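Local coordinates for protein glycosyltransferase Gtf1 (Streptococcus pneumoniae, PDB 4PQG) that belongs to the GT-B clan of glycosyltransferases, carries an added extended beta-sheet domain, and holds uridine-5'-diphosphate in a pocket, at residues A[93-98]-A[144-149]; A[118-123]-A[137-142]. All coordinates share one frame; numbering follows the deposited sequence.

Contact 1: A[93-98]-A[144-149]; sequences LAYFGG and LIRKDY
F96 and Y95 of the loop 93-98 reach strand 144-149 through its paired side chains R146 and D148. The direct touches across the contact are few and pair carbon with charged groups. F96 brings CE1 over one face of the R146 guanidinium, 3.9 Å from NH2, with ring and guanidinium planes 30° apart, while CZ comes within 3.8 Å of D148 OD2. Y95 adds its CB at the guanidinium edge, and the same CB sits over the centre of the F96 ring. An aromatic suits this place because its rim can approach the ion pair without offering a competing polar group.

The ionic part lies within the strand. R146 grips D148 side-on, NE meeting OD1 at 2.8 Å and NH2 meeting OD2 at 2.8 Å, the latter through the syn lone pair of OD2 and nearly straight at 169°. A bend at chi3 (101°) in the otherwise extended R146 chain turns the guanidinium to its neighbour two residues on. S157 and R154 also hold the D148 carboxylate, which keeps it fixed.

Water joins the two segments as well: it donates to Y95 O and accepts from R146 NH1 at 2.7 Å.

Across the sheet, strand 143-150 runs between strands 133-140 and 154-163; it carries a classic beta bulge, I145 and R146 sharing Y138 as their partner on strand 133-140. The loop, between helix 89-93 and strand 100-106, packs F96 against Y138 and Y95 on R154.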
ATOM      1  N   LEU A  93       9.480 -28.738  14.083  1.00 32.20           N
ATOM      2  CA  LEU A  93       9.037 -29.999  14.677  1.00 31.54           C
ATOM      3  C   LEU A  93       9.541 -30.187  16.118  1.00 31.73           C
ATOM      4  O   LEU A  93       8.974 -30.985  16.878  1.00 30.09           O
ATOM      5  CB  LEU A  93       9.423 -31.189  13.790  1.00 32.75           C
ATOM      6  CG  LEU A  93       8.850 -31.230  12.364  1.00 35.56           C
ATOM      7  CD1 LEU A  93       9.413 -32.403  11.555  1.00 34.23           C
ATOM      8  CD2 LEU A  93       7.315 -31.225  12.338  1.00 34.64           C
ATOM      9  N   ALA A  94      10.583 -29.439  16.492  1.00 29.53           N
ATOM     10  CA  ALA A  94      11.110 -29.445  17.861  1.00 29.97           C
ATOM     11  C   ALA A  94      10.113 -28.851  18.869  1.00 29.88           C
ATOM     12  O   ALA A  94      10.156 -29.168  20.055  1.00 28.89           O
ATOM     13  CB  ALA A  94      12.438 -28.691  17.927  1.00 29.33           C
ATOM     14  N   TYR A  95       9.228 -27.978  18.398  1.00 29.97           N
ATOM     15  CA  TYR A  95       8.183 -27.411  19.258  1.00 31.43           C
ATOM     16  C   TYR A  95       7.081 -28.440  19.560  1.00 33.23           C
ATOM     17  O   TYR A  95       6.371 -28.335  20.560  1.00 32.58           O
ATOM     18  CB  TYR A  95       7.579 -26.159  18.624  1.00 29.93           C
ATOM     19  CG  TYR A  95       8.482 -24.937  18.631  1.00 30.09           C
ATOM     20  CD1 TYR A  95       8.407 -23.988  19.660  1.00 30.15           C
ATOM     21  CD2 TYR A  95       9.406 -24.723  17.605  1.00 29.32           C
ATOM     22  CE1 TYR A  95       9.239 -22.868  19.668  1.00 30.10           C
ATOM     23  CE2 TYR A  95      10.244 -23.614  17.605  1.00 29.21           C
ATOM     24  CZ  TYR A  95      10.153 -22.682  18.634  1.00 29.92           C
ATOM     25  OH  TYR A  95      10.966 -21.560  18.623  1.00 29.03           O
ATOM     26  N   PHE A  96       6.944 -29.432  18.688  1.00 35.36           N
ATOM     27  CA  PHE A  96       5.916 -30.451  18.851  1.00 40.24           C
ATOM     28  C   PHE A  96       6.581 -31.777  19.226  1.00 42.75           C
ATOM     29  O   PHE A  96       7.789 -31.938  19.075  1.00 43.80           O
ATOM     30  CB  PHE A  96       5.052 -30.535  17.581  1.00 39.94           C
ATOM     31  CG  PHE A  96       4.591 -29.178  17.077  1.00 43.13           C
ATOM     32  CD1 PHE A  96       3.554 -28.483  17.718  1.00 42.20           C
ATOM     33  CD2 PHE A  96       5.210 -28.572  15.979  1.00 41.98           C
ATOM     34  CE1 PHE A  96       3.136 -27.234  17.260  1.00 42.20           C
ATOM     35  CE2 PHE A  96       4.794 -27.319  15.528  1.00 42.20           C
ATOM     36  CZ  PHE A  96       3.761 -26.648  16.168  1.00 40.31           C
ATOM     37  N   GLY A  97       5.810 -32.713  19.762  1.00 46.98           N
ATOM     38  CA  GLY A  97       6.371 -34.017  20.139  1.00 49.31           C
ATOM     39  C   GLY A  97       6.989 -34.753  18.964  1.00 48.58           C
ATOM     40  O   GLY A  97       6.630 -34.504  17.817  1.00 45.60           O
ATOM     41  N   GLY A  98       7.917 -35.663  19.250  1.00 53.87           N
ATOM     42  CA  GLY A  98       8.645 -36.386  18.203  1.00 54.74           C
ATOM     43  C   GLY A  98       7.880 -37.539  17.581  1.00 58.68           C
ATOM     44  O   GLY A  98       6.673 -37.682  17.783  1.00 60.44           O
ATOM     45  N   LEU A 144      -7.784 -28.303  15.206  1.00 27.76           N
ATOM     46  CA  LEU A 144      -6.692 -27.349  15.274  1.00 26.08           C
ATOM     47  C   LEU A 144      -6.601 -26.764  16.681  1.00 23.98           C
ATOM     48  O   LEU A 144      -7.557 -26.211  17.193  1.00 23.62           O
ATOM     49  CB  LEU A 144      -6.913 -26.248  14.253  1.00 25.92           C
ATOM     50  CG  LEU A 144      -5.936 -25.079  14.178  1.00 26.81           C
ATOM     51  CD1 LEU A 144      -4.553 -25.543  13.783  1.00 26.89           C
ATOM     52  CD2 LEU A 144      -6.471 -24.097  13.142  1.00 28.87           C
ATOM     53  N   ILE A 145      -5.424 -26.877  17.275  1.00 23.66           N
ATOM     54  CA  ILE A 145      -5.182 -26.548  18.671  1.00 22.85           C
ATOM     55  C   ILE A 145      -4.227 -25.350  18.826  1.00 20.27           C
ATOM     56  O   ILE A 145      -4.341 -24.581  19.758  1.00 18.88           O
ATOM     57  CB  ILE A 145      -4.651 -27.825  19.394  1.00 26.09           C
ATOM     58  CG1 ILE A 145      -5.779 -28.858  19.545  1.00 27.20           C
ATOM     59  CG2 ILE A 145      -4.011 -27.538  20.749  1.00 28.35           C
ATOM     60  CD1 ILE A 145      -7.087 -28.274  20.056  1.00 29.08           C
ATOM     61  N   ARG A 146      -3.270 -25.208  17.924  1.00 19.74           N
ATOM     62  CA  ARG A 146      -2.270 -24.145  18.038  1.00 19.78           C
ATOM     63  C   ARG A 146      -1.671 -23.847  16.681  1.00 19.68           C
ATOM     64  O   ARG A 146      -1.459 -24.763  15.862  1.00 19.56           O
ATOM     65  CB  ARG A 146      -1.153 -24.525  19.026  1.00 19.22           C
ATOM     66  CG  ARG A 146      -0.280 -23.344  19.472  1.00 21.02           C
ATOM     67  CD  ARG A 146       0.728 -23.771  20.548  1.00 21.68           C
ATOM     68  NE  ARG A 146       2.083 -24.003  20.048  1.00 20.92           N
ATOM     69  CZ  ARG A 146       3.016 -24.735  20.664  1.00 23.06           C
ATOM     70  NH1 ARG A 146       2.766 -25.365  21.814  1.00 21.55           N
ATOM     71  NH2 ARG A 146       4.217 -24.847  20.122  1.00 24.23           N
ATOM     72  N   LYS A 147      -1.428 -22.560  16.444  1.00 19.38           N
ATOM     73  CA  LYS A 147      -0.637 -22.090  15.317  1.00 19.37           C
ATOM     74  C   LYS A 147       0.539 -21.281  15.821  1.00 19.08           C
ATOM     75  O   LYS A 147       0.366 -20.348  16.624  1.00 18.29           O
ATOM     76  CB  LYS A 147      -1.457 -21.191  14.387  1.00 20.23           C
ATOM     77  CG  LYS A 147      -2.534 -21.881  13.587  1.00 22.70           C
ATOM     78  CD  LYS A 147      -3.041 -20.971  12.473  1.00 23.33           C
ATOM     79  CE  LYS A 147      -4.393 -21.446  11.946  1.00 25.12           C
ATOM     80  NZ  LYS A 147      -5.006 -20.511  10.944  1.00 26.12           N
ATOM     81  N   ASP A 148       1.732 -21.617  15.335  1.00 18.09           N
ATOM     82  CA  ASP A 148       2.936 -20.874  15.671  1.00 18.07           C
ATOM     83  C   ASP A 148       3.407 -20.122  14.434  1.00 17.84           C
ATOM     84  O   ASP A 148       3.236 -20.611  13.313  1.00 17.26           O
ATOM     85  CB  ASP A 148       4.048 -21.817  16.116  1.00 17.66           C
ATOM     86  CG  ASP A 148       3.818 -22.419  17.496  1.00 18.92           C
ATOM     87  OD1 ASP A 148       2.914 -21.981  18.243  1.00 18.77           O
ATOM     88  OD2 ASP A 148       4.580 -23.334  17.837  1.00 18.25           O
ATOM     89  N   TYR A 149       4.001 -18.947  14.660  1.00 17.21           N
ATOM     90  CA  TYR A 149       4.490 -18.054  13.614  1.00 17.33           C
ATOM     91  C   TYR A 149       5.976 -17.750  13.843  1.00 17.64           C
ATOM     92  O   TYR A 149       6.357 -17.418  14.960  1.00 16.63           O
ATOM     93  CB  TYR A 149       3.666 -16.768  13.629  1.00 16.37           C
ATOM     94  CG  TYR A 149       2.214 -17.030  13.291  1.00 16.55           C
ATOM     95  CD1 TYR A 149       1.775 -17.014  11.965  1.00 16.68           C
ATOM     96  CD2 TYR A 149       1.285 -17.356  14.292  1.00 16.71           C
ATOM     97  CE1 TYR A 149       0.448 -17.308  11.647  1.00 16.61           C
ATOM     98  CE2 TYR A 149      -0.043 -17.636  13.979  1.00 16.55           C
ATOM     99  CZ  TYR A 149      -0.446 -17.610  12.653  1.00 16.89           C
ATOM    100  OH  TYR A 149      -1.754 -17.860  12.335  1.00 16.70           O
TER
HETATM  101  O   HOH W   1       5.002 -26.836  22.032  1.00 37.97           O

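Contact 2: A[118-123]-A[137-142]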
ATOM      1  N   ASP A 118      -3.362 -39.598  16.034  1.00 50.46           N
ATOM      2  CA  ASP A 118      -4.211 -38.485  16.428  1.00 49.24           C
ATOM      3  C   ASP A 118      -3.623 -37.107  16.125  1.00 43.00           C
ATOM      4  O   ASP A 118      -4.366 -36.136  16.060  1.00 42.92           O
ATOM      5  CB  ASP A 118      -4.570 -38.595  17.911  1.00 53.76           C
ATOM      6  CG  ASP A 118      -5.455 -39.794  18.211  1.00 57.35           C
ATOM      7  OD1 ASP A 118      -6.277 -40.171  17.342  1.00 57.97           O
ATOM      8  OD2 ASP A 118      -5.335 -40.345  19.327  1.00 57.64           O
ATOM      9  N   LYS A 119      -2.311 -37.021  15.930  1.00 38.73           N
ATOM     10  CA  LYS A 119      -1.677 -35.724  15.745  1.00 38.51           C
ATOM     11  C   LYS A 119      -0.922 -35.555  14.419  1.00 37.26           C
ATOM     12  O   LYS A 119      -0.255 -36.475  13.955  1.00 36.84           O
ATOM     13  CB  LYS A 119      -0.793 -35.372  16.959  1.00 41.50           C
ATOM     14  CG  LYS A 119       0.684 -35.756  16.876  1.00 43.70           C
ATOM     15  CD  LYS A 119       1.353 -35.662  18.246  1.00 44.43           C
ATOM     16  CE  LYS A 119       2.870 -35.790  18.177  1.00 48.06           C
ATOM     17  NZ  LYS A 119       3.572 -34.532  17.775  1.00 45.67           N
ATOM     18  N   PHE A 120      -1.060 -34.378  13.810  1.00 32.41           N
ATOM     19  CA  PHE A 120      -0.193 -33.963  12.706  1.00 31.46           C
ATOM     20  C   PHE A 120       0.131 -32.463  12.740  1.00 30.78           C
ATOM     21  O   PHE A 120      -0.587 -31.680  13.365  1.00 28.69           O
ATOM     22  CB  PHE A 120      -0.747 -34.389  11.333  1.00 33.47           C
ATOM     23  CG  PHE A 120      -2.077 -33.781  10.964  1.00 34.19           C
ATOM     24  CD1 PHE A 120      -2.153 -32.500  10.404  1.00 33.82           C
ATOM     25  CD2 PHE A 120      -3.256 -34.515  11.109  1.00 34.81           C
ATOM     26  CE1 PHE A 120      -3.383 -31.953  10.040  1.00 34.82           C
ATOM     27  CE2 PHE A 120      -4.488 -33.974  10.741  1.00 35.36           C
ATOM     28  CZ  PHE A 120      -4.550 -32.688  10.208  1.00 35.56           C
ATOM     29  N   VAL A 121       1.220 -32.088  12.075  1.00 28.71           N
ATOM     30  CA  VAL A 121       1.654 -30.703  11.972  1.00 27.29           C
ATOM     31  C   VAL A 121       1.633 -30.323  10.498  1.00 27.39           C
ATOM     32  O   VAL A 121       2.169 -31.057   9.656  1.00 27.07           O
ATOM     33  CB  VAL A 121       3.088 -30.516  12.524  1.00 27.64           C
ATOM     34  CG1 VAL A 121       3.544 -29.074  12.380  1.00 28.00           C
ATOM     35  CG2 VAL A 121       3.167 -30.947  13.980  1.00 29.49           C
ATOM     36  N   THR A 122       0.997 -29.198  10.179  1.00 26.26           N
ATOM     37  CA  THR A 122       1.066 -28.653   8.826  1.00 24.33           C
ATOM     38  C   THR A 122       1.995 -27.446   8.826  1.00 25.01           C
ATOM     39  O   THR A 122       1.769 -26.469   9.558  1.00 23.71           O
ATOM     40  CB  THR A 122      -0.332 -28.296   8.288  1.00 25.92           C
ATOM     41  OG1 THR A 122      -1.209 -29.414   8.471  1.00 24.32           O
ATOM     42  CG2 THR A 122      -0.272 -27.919   6.804  1.00 24.17           C
ATOM     43  N   CYS A 123       3.060 -27.535   8.033  1.00 24.38           N
ATOM     44  CA  CYS A 123       3.989 -26.434   7.854  1.00 24.77           C
ATOM     45  C   CYS A 123       3.682 -25.666   6.583  1.00 25.43           C
ATOM     46  O   CYS A 123       3.423 -26.257   5.517  1.00 24.64           O
ATOM     47  CB  CYS A 123       5.438 -26.925   7.805  1.00 26.00           C
ATOM     48  SG  CYS A 123       6.025 -27.739   9.312  1.00 27.40           S
ATOM     49  N   GLU A 137       0.797 -25.346  11.938  1.00 19.81           N
ATOM     50  CA  GLU A 137      -0.482 -25.641  12.570  1.00 21.55           C
ATOM     51  C   GLU A 137      -0.457 -27.018  13.231  1.00 21.87           C
ATOM     52  O   GLU A 137      -0.063 -28.003  12.598  1.00 21.47           O
ATOM     53  CB  GLU A 137      -1.609 -25.560  11.524  1.00 23.34           C
ATOM     54  CG  GLU A 137      -1.598 -24.217  10.790  1.00 26.59           C
ATOM     55  CD  GLU A 137      -2.820 -23.960   9.938  1.00 29.03           C
ATOM     56  OE1 GLU A 137      -3.588 -24.910   9.707  1.00 31.11           O
ATOM     57  OE2 GLU A 137      -2.986 -22.799   9.477  1.00 31.23           O
ATOM     58  N   TYR A 138      -0.869 -27.082  14.497  1.00 22.61           N
ATOM     59  CA  TYR A 138      -0.912 -28.350  15.240  1.00 25.05           C
ATOM     60  C   TYR A 138      -2.328 -28.834  15.417  1.00 24.82           C
ATOM     61  O   TYR A 138      -3.164 -28.139  15.996  1.00 23.72           O
ATOM     62  CB  TYR A 138      -0.274 -28.230  16.619  1.00 27.75           C
ATOM     63  CG  TYR A 138      -0.216 -29.540  17.402  1.00 31.15           C
ATOM     64  CD1 TYR A 138       0.812 -30.475  17.174  1.00 34.11           C
ATOM     65  CD2 TYR A 138      -1.169 -29.837  18.393  1.00 32.92           C
ATOM     66  CE1 TYR A 138       0.880 -31.662  17.905  1.00 35.47           C
ATOM     67  CE2 TYR A 138      -1.117 -31.022  19.125  1.00 32.44           C
ATOM     68  CZ  TYR A 138      -0.095 -31.927  18.880  1.00 36.76           C
ATOM     69  OH  TYR A 138      -0.037 -33.094  19.608  1.00 39.33           O
ATOM     70  N   VAL A 139      -2.571 -30.053  14.957  1.00 24.99           N
ATOM     71  CA  VAL A 139      -3.922 -30.599  14.907  1.00 26.92           C
ATOM     72  C   VAL A 139      -3.974 -31.891  15.714  1.00 30.28           C
ATOM     73  O   VAL A 139      -3.095 -32.751  15.582  1.00 31.67           O
ATOM     74  CB  VAL A 139      -4.376 -30.833  13.441  1.00 26.55           C
ATOM     75  CG1 VAL A 139      -5.803 -31.341  13.390  1.00 27.29           C
ATOM     76  CG2 VAL A 139      -4.256 -29.557  12.614  1.00 24.74           C
ATOM     77  N   PHE A 140      -4.975 -32.002  16.584  1.00 31.42           N
ATOM     78  CA  PHE A 140      -5.164 -33.205  17.377  1.00 34.60           C
ATOM     79  C   PHE A 140      -6.558 -33.771  17.131  1.00 35.59           C
ATOM     80  O   PHE A 140      -7.552 -33.027  17.165  1.00 32.70           O
ATOM     81  CB  PHE A 140      -4.945 -32.942  18.861  1.00 37.68           C
ATOM     82  CG  PHE A 140      -4.767 -34.190  19.666  1.00 41.65           C
ATOM     83  CD1 PHE A 140      -3.554 -34.884  19.645  1.00 45.57           C
ATOM     84  CD2 PHE A 140      -5.815 -34.694  20.438  1.00 44.82           C
ATOM     85  CE1 PHE A 140      -3.392 -36.057  20.383  1.00 46.74           C
ATOM     86  CE2 PHE A 140      -5.658 -35.861  21.180  1.00 44.21           C
ATOM     87  CZ  PHE A 140      -4.447 -36.542  21.153  1.00 44.79           C
ATOM     88  N   LYS A 141      -6.614 -35.076  16.851  1.00 35.19           N
ATOM     89  CA  LYS A 141      -7.864 -35.761  16.485  1.00 36.75           C
ATOM     90  C   LYS A 141      -8.774 -34.861  15.645  1.00 36.56           C
ATOM     91  O   LYS A 141      -9.934 -34.632  15.987  1.00 38.25           O
ATOM     92  CB  LYS A 141      -8.589 -36.290  17.732  1.00 39.62           C
ATOM     93  CG  LYS A 141      -7.806 -37.357  18.503  1.00 42.59           C
ATOM     94  CD  LYS A 141      -8.626 -38.092  19.568  1.00 44.79           C
ATOM     95  CE  LYS A 141      -9.675 -39.024  18.960  1.00 46.39           C
ATOM     96  NZ  LYS A 141     -10.419 -39.839  19.967  1.00 45.19           N
ATOM     97  N   GLY A 142      -8.217 -34.318  14.561  1.00 37.06           N
ATOM     98  CA  GLY A 142      -8.980 -33.494  13.621  1.00 37.74           C
ATOM     99  C   GLY A 142      -9.111 -32.021  13.964  1.00 38.40           C
ATOM    100  O   GLY A 142      -9.437 -31.207  13.092  1.00 39.55           O
TER
HETATM  101  O   HOH W   2      -5.497 -34.654  13.772  1.00 43.15           O
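The ring of F120 has V139 CB over one face, 3.9 Å from the ring centroid and 20° off its normal, a CH-pi contact; both methyls of V139 touch the ring too, CG2 standing 3.6 Å from CE1. F120 takes the sterically hindered first torsion, CG between backbone N and carbonyl carbon (chi1 63°), which lays the ring over its cross-strand partner. Beta-branched V139 offers it a broad apolar surface. The F140 ring likewise receives D118 CB over one face, 4.1 Å from its centroid. At the edge of the Y138 ring lie V121 CG2 and K119 NZ; the lysine and tyrosine side chains cross obliquely, K119 CD standing 3.2 Å from Y138 OH. K119 NZ itself bonds to G97 O and makes a cation-pi contact with F114, so the long aliphatic chain is held while its charge is satisfied beyond the hairpin.

D118 and K141 run side by side, their aliphatic carbons touching, although the charged ends stay apart.

Backbone bonds pair F120 with V139 and T122 with E137 in both directions, V139 N meeting F120 O at 3.0 Å. Near the strand ends K141 N donates to D118 O at 2.6 Å, and a water links that oxygen to G142 N. The positive phi of G142 favours glycine where the chain turns.

Hydrogen-bonded and non-hydrogen-bonded pairs alternate as in any antiparallel pairing, with F120, V139, T122 and E137 on one face and K119, F140, V121 and Y138 on the other. Strands 119-125 and 133-140 follow each other in the chain and so form a beta hairpin, here part of the extended beta-sheet domain.

How the contacts relate
From the N terminus, the chain leaves helix 89-93 through the loop 93-98, then forms strands 100-106 and 109-114 before entering strand 119-125. The chain turns back into strand 133-140, and contact 2 closes this hairpin. A short turn leads to strand 143-150, where contact 1 closes a larger loop that returns to residues 93-98, so contact 2 is nested inside it. Y138 belongs to contact 2 and meets both segments of contact 1, its N and O probably bonding to R146 O and I145 N. Together they tie the loop between helix 89-93 and strand 100-106 to three strands of one antiparallel sheet, 119-125, 133-140 and 143-150.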